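Long-range contacts in hypothetical protein, IPT/TIG domain protein (Bacteroides ovatus, PDB 4HW6), which is of unknown function but probably serves as an auxiliary carbohydrate- or nutrient-binding protein, built from an IPT/TIG domain and a six-bladed beta-propeller: residues K76-D81 / F103-N108; Y109-F114 / G393-Q398; I341-E346 / I407-K412; E354-F359 / V367-P372. One frame throughout, in Å; residues are numbered along the deposited sequence.

How the interactions relate
Two domains and their junction can be followed through these four contacts. Interaction 1, in the IPT/TIG domain, comes first along the chain and is complete before the propeller begins; interaction 2 follows, with its centre about 19 Å away. The segments of interactions 2 and 3 alternate along the sequence and reach the same sheet, 404-410 being its far edge strand from 393-394. Interaction 4 is nested inside the loop closed by interaction 3, and their centres lie about 10 Å apart because strands 337-344 and 355-361 are neighbours in one blade. Together they illustrate a ring of blades closed by distant sequence, with a second domain attached where the ring closes.

Interaction 1 of 4, residues K76-D81 / F103-N108; sequences KAYEGD and FDYQYN
Tyr78 meets Tyr105 and Tyr107 in an aromatic cluster of the IPT/TIG domain, which belongs to the immunoglobulin-like E-set folds. Both ring pairs are edge-to-face, with the roles exchanged. Tyr105 presents its CD2-CE2 edge to the face of Tyr78, somewhat off centre, with the planes at 81° and CE2 3.5 Å from Tyr78 CE1. Tyr78 in turn sends its CD1-CE1 edge against the face of Tyr107, the planes at 86° and the centroids 5.1 Å apart. Tyr105 reaches the turn because its CG is anti to the backbone N (chi1 177°), which lays the ring under Ala77: the methyl CB sits over one face, 4.0 Å from the ring centroid. Pro431, from the last propeller strand, touches both Tyr78 and Tyr107, placing the cluster at the domain junction. The type I turn from Ala77 to Gly80 is tied down by Phe103 N, which donates to Gly80 O at 2.7 Å; any side chain at Gly80 would run into Phe103 O. One water donates to Tyr78 O and Phe103 O and accepts from Tyr105 N. A second accepts from Lys76 N at 3.1 Å and also bonds Tyr78 OH at 3.0 Å.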
# COMPACT_ATOMS: atom_id res chain seq x y z
N LYS A 76 0.38 -9.38 -17.08
CA LYS A 76 -0.89 -8.70 -16.86
C LYS A 76 -2.10 -9.37 -17.52
O LYS A 76 -3.11 -8.72 -17.76
CB LYS A 76 -0.82 -7.21 -17.27
CG LYS A 76 0.36 -6.43 -16.70
CD LYS A 76 0.18 -4.92 -16.91
CE LYS A 76 1.37 -4.28 -17.63
NZ LYS A 76 1.32 -4.42 -19.12
N ALA A 77 -2.02 -10.68 -17.77
CA ALA A 77 -3.10 -11.44 -18.42
C ALA A 77 -4.24 -11.86 -17.48
O ALA A 77 -4.91 -12.85 -17.73
CB ALA A 77 -2.51 -12.67 -19.10
N TYR A 78 -4.47 -11.08 -16.42
CA TYR A 78 -5.42 -11.44 -15.36
C TYR A 78 -6.80 -11.84 -15.85
O TYR A 78 -7.35 -12.85 -15.39
CB TYR A 78 -5.56 -10.29 -14.35
CG TYR A 78 -4.25 -9.70 -13.91
CD1 TYR A 78 -3.39 -10.39 -13.06
CD2 TYR A 78 -3.85 -8.44 -14.36
CE1 TYR A 78 -2.18 -9.85 -12.66
CE2 TYR A 78 -2.64 -7.89 -13.96
CZ TYR A 78 -1.81 -8.60 -13.12
OH TYR A 78 -0.62 -8.06 -12.74
N GLU A 79 -7.37 -11.09 -16.79
CA GLU A 79 -8.75 -11.35 -17.24
C GLU A 79 -8.85 -12.68 -17.97
O GLU A 79 -9.89 -13.33 -17.98
CB GLU A 79 -9.28 -10.20 -18.10
CG GLU A 79 -9.38 -8.89 -17.32
CD GLU A 79 -9.90 -7.73 -18.15
OE1 GLU A 79 -10.08 -7.88 -19.38
OE2 GLU A 79 -10.13 -6.65 -17.57
N GLY A 80 -7.74 -13.09 -18.58
CA GLY A 80 -7.59 -14.45 -19.05
C GLY A 80 -8.25 -14.83 -20.36
O GLY A 80 -8.03 -15.93 -20.83
N ASP A 81 -9.04 -13.95 -20.98
CA ASP A 81 -9.70 -14.30 -22.25
C ASP A 81 -8.64 -14.53 -23.33
O ASP A 81 -7.71 -13.75 -23.45
CB ASP A 81 -10.68 -13.22 -22.72
CG ASP A 81 -11.72 -12.89 -21.69
OD1 ASP A 81 -12.86 -13.40 -21.80
OD2 ASP A 81 -11.40 -12.12 -20.76
N PHE A 103 -7.84 -18.40 -19.67
CA PHE A 103 -6.51 -18.80 -19.22
C PHE A 103 -6.34 -18.37 -17.77
O PHE A 103 -6.68 -17.24 -17.39
CB PHE A 103 -5.44 -18.18 -20.13
CG PHE A 103 -4.04 -18.63 -19.82
CD1 PHE A 103 -3.57 -19.85 -20.29
CD2 PHE A 103 -3.18 -17.84 -19.07
CE1 PHE A 103 -2.28 -20.29 -20.01
CE2 PHE A 103 -1.89 -18.27 -18.79
CZ PHE A 103 -1.44 -19.49 -19.26
N ASP A 104 -5.82 -19.27 -16.94
CA ASP A 104 -5.58 -18.97 -15.51
C ASP A 104 -4.17 -18.40 -15.36
O ASP A 104 -3.19 -19.12 -15.20
CB ASP A 104 -5.79 -20.20 -14.63
CG ASP A 104 -5.56 -19.92 -13.14
OD1 ASP A 104 -5.35 -18.75 -12.75
OD2 ASP A 104 -5.59 -20.89 -12.36
N TYR A 105 -4.10 -17.08 -15.40
CA TYR A 105 -2.84 -16.38 -15.30
C TYR A 105 -2.34 -16.38 -13.87
O TYR A 105 -3.05 -15.95 -12.97
CB TYR A 105 -3.03 -14.95 -15.80
CG TYR A 105 -1.79 -14.10 -15.67
CD1 TYR A 105 -0.67 -14.36 -16.45
CD2 TYR A 105 -1.74 -13.02 -14.80
CE1 TYR A 105 0.47 -13.57 -16.34
CE2 TYR A 105 -0.61 -12.24 -14.70
CZ TYR A 105 0.49 -12.52 -15.47
OH TYR A 105 1.61 -11.73 -15.35
N GLN A 106 -1.13 -16.90 -13.69
CA GLN A 106 -0.53 -17.02 -12.38
C GLN A 106 0.59 -16.01 -12.27
O GLN A 106 1.30 -15.74 -13.24
CB GLN A 106 0.03 -18.42 -12.17
CG GLN A 106 -1.02 -19.51 -12.24
CD GLN A 106 -0.41 -20.89 -12.18
OE1 GLN A 106 0.68 -21.13 -12.71
NE2 GLN A 106 -1.12 -21.82 -11.54
N TYR A 107 0.74 -15.45 -11.08
CA TYR A 107 1.73 -14.43 -10.85
C TYR A 107 1.99 -14.32 -9.36
O TYR A 107 1.08 -14.50 -8.53
CB TYR A 107 1.23 -13.07 -11.35
CG TYR A 107 -0.04 -12.66 -10.66
CD1 TYR A 107 -1.27 -13.09 -11.12
CD2 TYR A 107 -0.01 -11.89 -9.50
CE1 TYR A 107 -2.43 -12.74 -10.47
CE2 TYR A 107 -1.17 -11.53 -8.85
CZ TYR A 107 -2.38 -11.97 -9.34
OH TYR A 107 -3.55 -11.62 -8.71
N ASN A 108 3.23 -13.99 -9.07
CA ASN A 108 3.68 -13.70 -7.72
C ASN A 108 3.71 -12.21 -7.49
O ASN A 108 3.82 -11.41 -8.44
CB ASN A 108 5.07 -14.27 -7.51
CG ASN A 108 5.10 -15.78 -7.58
OD1 ASN A 108 6.05 -16.37 -8.09
ND2 ASN A 108 4.04 -16.42 -7.09
O HOH W 1 1.59 -9.46 -14.22
O HOH W 2 -6.51 -15.37 -15.31

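Interaction 2 of 4, residues Y109-F114 / G393-Q398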
# COMPACT_ATOMS: atom_id res chain seq x y z
N TYR A 109 3.61 -11.83 -6.23
CA TYR A 109 3.80 -10.46 -5.82
C TYR A 109 5.26 -10.29 -5.58
O TYR A 109 5.93 -11.19 -5.07
CB TYR A 109 2.99 -10.16 -4.58
CG TYR A 109 1.53 -10.04 -4.88
CD1 TYR A 109 0.75 -11.17 -5.08
CD2 TYR A 109 0.92 -8.79 -4.99
CE1 TYR A 109 -0.60 -11.07 -5.37
CE2 TYR A 109 -0.43 -8.68 -5.28
CZ TYR A 109 -1.18 -9.83 -5.46
OH TYR A 109 -2.51 -9.74 -5.74
N VAL A 110 5.79 -9.13 -5.95
CA VAL A 110 7.18 -8.86 -5.81
C VAL A 110 7.35 -7.47 -5.22
O VAL A 110 6.46 -6.61 -5.35
CB VAL A 110 7.93 -8.95 -7.16
CG1 VAL A 110 7.94 -10.39 -7.66
CG2 VAL A 110 7.32 -7.98 -8.18
N VAL A 111 8.48 -7.27 -4.55
CA VAL A 111 8.88 -5.95 -4.11
C VAL A 111 9.70 -5.32 -5.23
O VAL A 111 10.59 -5.98 -5.81
CB VAL A 111 9.70 -5.97 -2.81
CG1 VAL A 111 10.00 -4.52 -2.40
CG2 VAL A 111 8.99 -6.72 -1.67
N THR A 112 9.39 -4.07 -5.57
CA THR A 112 10.17 -3.30 -6.53
C THR A 112 10.52 -1.93 -5.91
O THR A 112 10.03 -1.60 -4.82
CB THR A 112 9.43 -3.08 -7.87
OG1 THR A 112 8.13 -2.53 -7.64
CG2 THR A 112 9.33 -4.37 -8.65
N THR A 113 11.35 -1.15 -6.59
CA THR A 113 11.66 0.21 -6.15
C THR A 113 10.91 1.22 -7.01
O THR A 113 11.06 1.22 -8.22
CB THR A 113 13.19 0.46 -6.17
OG1 THR A 113 13.81 -0.51 -5.30
CG2 THR A 113 13.51 1.89 -5.71
N PHE A 114 10.09 2.05 -6.36
CA PHE A 114 9.23 3.01 -7.01
C PHE A 114 9.88 4.41 -7.12
O PHE A 114 9.94 4.98 -8.21
CB PHE A 114 7.90 3.07 -6.26
CG PHE A 114 6.92 4.10 -6.78
CD1 PHE A 114 6.67 4.23 -8.13
CD2 PHE A 114 6.24 4.91 -5.89
CE1 PHE A 114 5.77 5.19 -8.60
CE2 PHE A 114 5.34 5.86 -6.35
CZ PHE A 114 5.12 6.00 -7.69
N GLY A 393 12.37 -8.28 -5.26
CA GLY A 393 12.05 -9.61 -5.75
C GLY A 393 10.91 -10.23 -4.96
O GLY A 393 10.10 -9.51 -4.36
N GLU A 394 10.90 -11.57 -4.89
CA GLU A 394 9.81 -12.32 -4.29
C GLU A 394 9.69 -11.99 -2.81
O GLU A 394 10.69 -11.84 -2.12
CB GLU A 394 10.03 -13.84 -4.41
CG GLU A 394 10.22 -14.39 -5.81
CD GLU A 394 8.93 -14.41 -6.62
OE1 GLU A 394 7.88 -14.74 -6.03
OE2 GLU A 394 8.99 -14.12 -7.84
N LEU A 395 8.45 -11.91 -2.32
CA LEU A 395 8.18 -11.28 -1.02
C LEU A 395 8.96 -11.84 0.15
O LEU A 395 9.45 -11.08 0.98
CB LEU A 395 6.68 -11.38 -0.68
CG LEU A 395 5.73 -10.67 -1.64
CD1 LEU A 395 4.31 -10.60 -1.05
CD2 LEU A 395 6.20 -9.28 -2.01
N ARG A 396 9.03 -13.17 0.23
CA ARG A 396 9.63 -13.84 1.39
C ARG A 396 10.95 -14.54 1.06
O ARG A 396 11.80 -14.68 1.93
CB ARG A 396 8.64 -14.84 2.00
CG ARG A 396 7.37 -14.22 2.62
CD ARG A 396 7.64 -13.46 3.89
NE ARG A 396 8.34 -14.29 4.87
CZ ARG A 396 7.77 -15.14 5.72
NH1 ARG A 396 6.45 -15.34 5.75
NH2 ARG A 396 8.56 -15.80 6.56
N SER A 397 11.14 -14.97 -0.17
CA SER A 397 12.37 -15.72 -0.50
C SER A 397 13.54 -14.80 -0.82
O SER A 397 14.70 -15.18 -0.63
CB SER A 397 12.13 -16.70 -1.65
OG SER A 397 11.73 -16.02 -2.83
N GLN A 398 13.25 -13.59 -1.26
CA GLN A 398 14.29 -12.68 -1.79
C GLN A 398 14.34 -11.29 -1.17
O GLN A 398 15.43 -10.77 -0.87
CB GLN A 398 14.12 -12.53 -3.31
CG GLN A 398 14.28 -13.83 -4.08
CD GLN A 398 14.11 -13.67 -5.59
OE1 GLN A 398 13.31 -12.85 -6.05
NE2 GLN A 398 14.87 -14.44 -6.36
O HOH W 3 6.66 -13.58 -3.82
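Val111 and Gly393 form an antiparallel hydrogen-bonded pair at the edge of a propeller blade. Val111 N donates to Gly393 O at 2.8 Å and nearly straight (167°), whereas the return bond, Gly393 N to Val111 O, is more bent at 139°. The adjoining pair, Val110 and Glu394, is non-hydrogen-bonded; there Val110 CG1 lies 3.9 Å from Glu394 OE2, the acid chain having bent at chi2 (-72°). Beyond this short pairing Leu395 takes over, spreading its two methyls along the other strand: CD1 rests 3.8 Å from Tyr109 CB, and CD2 lies equally far from Val111 CG2. Cutting Leu395 back to an alanine is likely to leave Tyr109 CB and Val111 CG2 without this partner and open a gap beside the strand. A water spans the same end, donating to Tyr109 O and Glu394 OE1 and accepting from Leu395 N. Further out, Gln398 OE1 accepts from Glu394 N at 3.0 Å and so braces the turn. Tyr379 and Ala380 of the preceding blade also touch Leu395. On its other side strand 109-115 pairs with strand 425-431, the Velcro-like closure of beta-propellers, in which an early strand completes the last blade. Direct hydrogen bonds between the segments are thus two backbone ones; the rest is a bridging water and carbon contacts, chiefly those of Leu395.

Interaction 3 of 4, residues I341-E346 / I407-K412; sequences IFVKNE and IAYDMK
Neighbouring blades of the six-bladed propeller meet here through strands 337-344 and 404-410, each an edge strand of its own sheet, as expected of the innermost strands of adjacent blades. The two run roughly parallel, at 26°, with their axes 7.6 Å apart at closest approach, so side chains fill the space between. Ile341 is the main wedge. Its CG1 branch lies between the backbone N and the carbonyl carbon (chi1 55°), and the extended chain beyond it carries CD1 across to Tyr409, 3.5 Å from CB and 3.4 Å from the backbone N. The same methyl approaches Ile407 CG1 at 3.9 Å, while the other branch, CG2, sits 3.7 Å from Ile407 O. Replaced by alanine, Ile341 would lose both branches, which is likely to open a gap between the blades, with Ile407 CG1 losing the CD1 methyl and Tyr409 CB keeping only Val343 as a partner from this strand. Val343 addresses the tyrosine with both methyls: CG1 stands almost squarely over the ring centre, 4.1 Å from the centroid and 7° off the normal, and CG2 packs 3.8 Å from Tyr409 CB. Phe416 meets the Tyr409 ring edge-to-face and also touches Val343 and Ile407. A polar link between the blades lies just alongside, where Ile407 N is hydrogen-bonded to Gln339 OE1. Between the two segments themselves, cohesion comes from methyl contacts and a CH-pi interaction, so it depends on side-chain shape rather than on backbone pairing.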
# COMPACT_ATOMS: atom_id res chain seq x y z
N ILE A 341 -2.19 -0.01 8.06
CA ILE A 341 -3.38 0.36 7.31
C ILE A 341 -4.30 -0.83 7.14
O ILE A 341 -3.88 -1.98 7.13
CB ILE A 341 -3.03 0.89 5.91
CG1 ILE A 341 -2.17 -0.14 5.13
CG2 ILE A 341 -2.32 2.24 6.02
CD1 ILE A 341 -2.04 0.19 3.66
N PHE A 342 -5.59 -0.54 6.99
CA PHE A 342 -6.58 -1.55 6.70
C PHE A 342 -6.76 -1.75 5.21
O PHE A 342 -6.90 -0.78 4.46
CB PHE A 342 -7.89 -1.16 7.35
CG PHE A 342 -7.86 -1.26 8.85
CD1 PHE A 342 -8.08 -2.47 9.48
CD2 PHE A 342 -7.64 -0.14 9.64
CE1 PHE A 342 -8.05 -2.59 10.87
CE2 PHE A 342 -7.61 -0.25 11.02
CZ PHE A 342 -7.85 -1.47 11.64
N VAL A 343 -6.77 -3.00 4.78
CA VAL A 343 -6.91 -3.34 3.38
C VAL A 343 -7.97 -4.44 3.23
O VAL A 343 -7.91 -5.47 3.91
CB VAL A 343 -5.56 -3.79 2.78
CG1 VAL A 343 -5.73 -4.20 1.34
CG2 VAL A 343 -4.52 -2.68 2.91
N LYS A 344 -8.93 -4.20 2.35
CA LYS A 344 -10.03 -5.16 2.14
C LYS A 344 -9.50 -6.51 1.64
O LYS A 344 -8.65 -6.57 0.76
CB LYS A 344 -11.05 -4.59 1.15
CG LYS A 344 -12.47 -5.09 1.37
CD LYS A 344 -13.48 -4.15 0.73
CE LYS A 344 -14.80 -4.10 1.49
NZ LYS A 344 -15.83 -3.31 0.76
N ASN A 345 -9.97 -7.58 2.26
CA ASN A 345 -9.65 -8.93 1.82
C ASN A 345 -10.93 -9.56 1.28
O ASN A 345 -11.90 -9.79 2.01
CB ASN A 345 -9.07 -9.75 2.98
CG ASN A 345 -8.63 -11.13 2.56
OD1 ASN A 345 -9.06 -11.66 1.53
ND2 ASN A 345 -7.77 -11.74 3.36
N GLU A 346 -10.94 -9.84 -0.02
CA GLU A 346 -12.13 -10.43 -0.66
C GLU A 346 -12.52 -11.81 -0.11
O GLU A 346 -13.69 -12.16 -0.13
CB GLU A 346 -11.96 -10.46 -2.19
CG GLU A 346 -12.04 -9.07 -2.82
CD GLU A 346 -13.35 -8.34 -2.49
OE1 GLU A 346 -14.43 -8.93 -2.72
OE2 GLU A 346 -13.30 -7.19 -1.99
N ILE A 407 3.48 2.98 5.31
CA ILE A 407 2.77 2.13 4.38
C ILE A 407 1.50 2.83 3.87
O ILE A 407 0.80 3.53 4.61
CB ILE A 407 2.48 0.74 5.00
CG1 ILE A 407 1.85 -0.21 3.98
CG2 ILE A 407 1.62 0.87 6.27
CD1 ILE A 407 1.80 -1.67 4.45
N ALA A 408 1.22 2.62 2.60
CA ALA A 408 -0.04 3.05 1.98
C ALA A 408 -0.49 2.02 0.96
O ALA A 408 0.35 1.29 0.39
CB ALA A 408 0.13 4.43 1.34
N TYR A 409 -1.80 1.88 0.77
CA TYR A 409 -2.33 0.99 -0.24
C TYR A 409 -3.05 1.80 -1.29
O TYR A 409 -4.00 2.52 -0.98
CB TYR A 409 -3.26 -0.08 0.37
CG TYR A 409 -3.68 -1.07 -0.69
CD1 TYR A 409 -2.79 -2.04 -1.16
CD2 TYR A 409 -4.93 -1.00 -1.27
CE1 TYR A 409 -3.16 -2.92 -2.16
CE2 TYR A 409 -5.31 -1.91 -2.25
CZ TYR A 409 -4.41 -2.86 -2.69
OH TYR A 409 -4.80 -3.73 -3.72
N ASP A 410 -2.61 1.65 -2.53
CA ASP A 410 -3.15 2.35 -3.67
C ASP A 410 -4.22 1.46 -4.27
O ASP A 410 -3.91 0.47 -4.94
CB ASP A 410 -2.02 2.59 -4.65
CG ASP A 410 -2.41 3.43 -5.85
OD1 ASP A 410 -3.60 3.45 -6.25
OD2 ASP A 410 -1.47 4.03 -6.43
N MSE A 411 -5.48 1.77 -3.99
CA MSE A 411 -6.60 0.97 -4.50
C MSE A 411 -6.75 1.11 -6.01
O MSE A 411 -7.19 0.18 -6.70
CB MSE A 411 -7.90 1.38 -3.80
CG MSE A 411 -7.95 1.03 -2.31
SE MSE A 411 -9.74 1.29 -1.58
CE MSE A 411 -10.73 0.77 -3.14
N LYS A 412 -6.38 2.27 -6.55
CA LYS A 412 -6.52 2.48 -7.98
C LYS A 412 -5.52 1.64 -8.77
O LYS A 412 -5.85 1.04 -9.80
CB LYS A 412 -6.37 3.97 -8.32
CG LYS A 412 -6.52 4.29 -9.79
CD LYS A 412 -6.84 5.76 -10.03
CE LYS A 412 -5.62 6.65 -9.98
NZ LYS A 412 -6.00 8.07 -10.27

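Interaction 4 of 4, residues E354-F359 / V367-P372; sequences EYDFYF and VRVLTP
Phe357 and Leu370, like Phe359 and Arg368, are antiparallel hydrogen-bonded pairs, and each contributes two backbone bonds. Leu370 N reaches Phe357 O and Arg368 N reaches Phe359 O, both at 2.8 Å. Weaker CA-H...O contacts fill in between, among them Val369 CA to Phe357 O at 3.3 Å. Tyr358 and Val369 form the non-hydrogen-bonded pair, their side chains running next to each other off the same face of the sheet. The pairing makes a beta hairpin, strands 355-361 and 366-370, inside one propeller blade, with strand 337-344 on one side and 375-380 on the other. CH-pi contacts mark both faces of it. On the face of Tyr358 and Val369, the valine CG2 sits over the rim of the tyrosine ring, 3.3 Å from CE2. On the opposite face, Phe359, whose CG lies between the backbone N and the carbonyl carbon (chi1 64°), has its ring turned across the partner strand, under Arg368 CB, 4.0 Å from the centroid. Toward the hairpin's open end Val369 CG1 packs 3.7 Å from Asp356 CB, and Pro372 CG comes up against the backbone oxygen Tyr355 O (3.3 Å). The polar ends turn to other partners. Asp356 accepts hydrogen bonds from Tyr348 and Asn345, and Arg368 forms salt bridges with Asp326 through NH2 and Asp361 through NH1.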
# COMPACT_ATOMS: atom_id res chain seq x y z
N GLU A 354 -14.17 -7.18 7.20
CA GLU A 354 -13.77 -7.47 5.84
C GLU A 354 -12.34 -7.07 5.54
O GLU A 354 -11.92 -7.17 4.39
CB GLU A 354 -14.74 -6.78 4.86
CG GLU A 354 -16.11 -7.46 4.82
CD GLU A 354 -17.05 -6.85 3.79
OE1 GLU A 354 -17.08 -5.59 3.69
OE2 GLU A 354 -17.77 -7.62 3.12
N TYR A 355 -11.58 -6.68 6.57
CA TYR A 355 -10.23 -6.08 6.39
C TYR A 355 -9.12 -6.84 7.09
O TYR A 355 -9.31 -7.33 8.20
CB TYR A 355 -10.20 -4.63 6.91
CG TYR A 355 -11.08 -3.71 6.12
CD1 TYR A 355 -12.42 -3.60 6.43
CD2 TYR A 355 -10.58 -2.99 5.05
CE1 TYR A 355 -13.26 -2.79 5.68
CE2 TYR A 355 -11.40 -2.19 4.28
CZ TYR A 355 -12.74 -2.07 4.62
OH TYR A 355 -13.61 -1.29 3.90
N ASP A 356 -7.96 -6.91 6.44
CA ASP A 356 -6.73 -7.24 7.10
C ASP A 356 -6.01 -5.93 7.45
O ASP A 356 -6.25 -4.89 6.84
CB ASP A 356 -5.83 -8.07 6.18
CG ASP A 356 -6.15 -9.56 6.21
OD1 ASP A 356 -6.59 -10.09 7.25
OD2 ASP A 356 -5.92 -10.23 5.18
N PHE A 357 -5.12 -5.99 8.44
CA PHE A 357 -4.34 -4.84 8.89
C PHE A 357 -2.86 -5.10 8.53
O PHE A 357 -2.20 -5.94 9.16
CB PHE A 357 -4.53 -4.64 10.39
CG PHE A 357 -3.94 -3.35 10.92
CD1 PHE A 357 -4.48 -2.11 10.54
CD2 PHE A 357 -2.88 -3.37 11.83
CE1 PHE A 357 -3.96 -0.92 11.05
CE2 PHE A 357 -2.37 -2.18 12.33
CZ PHE A 357 -2.92 -0.97 11.94
N TYR A 358 -2.36 -4.39 7.52
CA TYR A 358 -0.96 -4.50 7.10
C TYR A 358 -0.15 -3.44 7.78
O TYR A 358 -0.52 -2.27 7.79
CB TYR A 358 -0.82 -4.31 5.58
CG TYR A 358 -1.34 -5.48 4.79
CD1 TYR A 358 -2.71 -5.71 4.62
CD2 TYR A 358 -0.45 -6.33 4.14
CE1 TYR A 358 -3.16 -6.78 3.88
CE2 TYR A 358 -0.89 -7.42 3.43
CZ TYR A 358 -2.23 -7.64 3.29
OH TYR A 358 -2.59 -8.71 2.56
N PHE A 359 0.97 -3.84 8.38
CA PHE A 359 1.82 -2.90 9.05
C PHE A 359 3.29 -3.15 8.84
O PHE A 359 3.74 -4.28 8.58
CB PHE A 359 1.50 -2.83 10.56
CG PHE A 359 1.77 -4.11 11.32
CD1 PHE A 359 0.85 -5.15 11.33
CD2 PHE A 359 2.94 -4.27 12.05
CE1 PHE A 359 1.12 -6.33 12.03
CE2 PHE A 359 3.19 -5.43 12.76
CZ PHE A 359 2.29 -6.46 12.75
N VAL A 367 7.06 -6.29 6.39
CA VAL A 367 5.67 -5.93 6.34
C VAL A 367 4.90 -7.16 6.84
O VAL A 367 5.14 -8.28 6.37
CB VAL A 367 5.23 -5.55 4.91
CG1 VAL A 367 3.73 -5.22 4.88
CG2 VAL A 367 6.05 -4.34 4.38
N ARG A 368 4.01 -6.95 7.81
CA ARG A 368 3.30 -8.03 8.47
C ARG A 368 1.81 -7.79 8.36
O ARG A 368 1.39 -6.69 7.99
CB ARG A 368 3.78 -8.20 9.93
CG ARG A 368 5.28 -8.48 9.95
CD ARG A 368 5.89 -8.67 11.33
NE ARG A 368 5.62 -10.00 11.84
CZ ARG A 368 5.92 -10.35 13.09
NH1 ARG A 368 6.54 -9.49 13.89
NH2 ARG A 368 5.65 -11.55 13.53
N VAL A 369 1.02 -8.82 8.66
CA VAL A 369 -0.44 -8.72 8.59
C VAL A 369 -1.02 -9.20 9.88
O VAL A 369 -0.62 -10.26 10.38
CB VAL A 369 -1.01 -9.55 7.44
CG1 VAL A 369 -2.50 -9.29 7.31
CG2 VAL A 369 -0.31 -9.21 6.15
N LEU A 370 -1.95 -8.42 10.43
CA LEU A 370 -2.77 -8.83 11.57
C LEU A 370 -4.18 -9.07 11.06
O LEU A 370 -4.82 -8.16 10.52
CB LEU A 370 -2.75 -7.72 12.63
CG LEU A 370 -3.66 -7.91 13.86
CD1 LEU A 370 -3.35 -9.20 14.62
CD2 LEU A 370 -3.51 -6.70 14.76
N THR A 371 -4.67 -10.29 11.22
CA THR A 371 -6.00 -10.65 10.73
C THR A 371 -7.03 -10.43 11.82
O THR A 371 -6.67 -10.24 12.99
CB THR A 371 -6.03 -12.11 10.27
OG1 THR A 371 -5.90 -12.98 11.41
CG2 THR A 371 -4.88 -12.37 9.30
N PRO A 372 -8.31 -10.44 11.44
CA PRO A 372 -9.35 -10.22 12.45
C PRO A 372 -9.40 -11.26 13.57
O PRO A 372 -9.85 -10.94 14.65
CB PRO A 372 -10.64 -10.26 11.63
CG PRO A 372 -10.22 -9.78 10.28
CD PRO A 372 -8.86 -10.39 10.07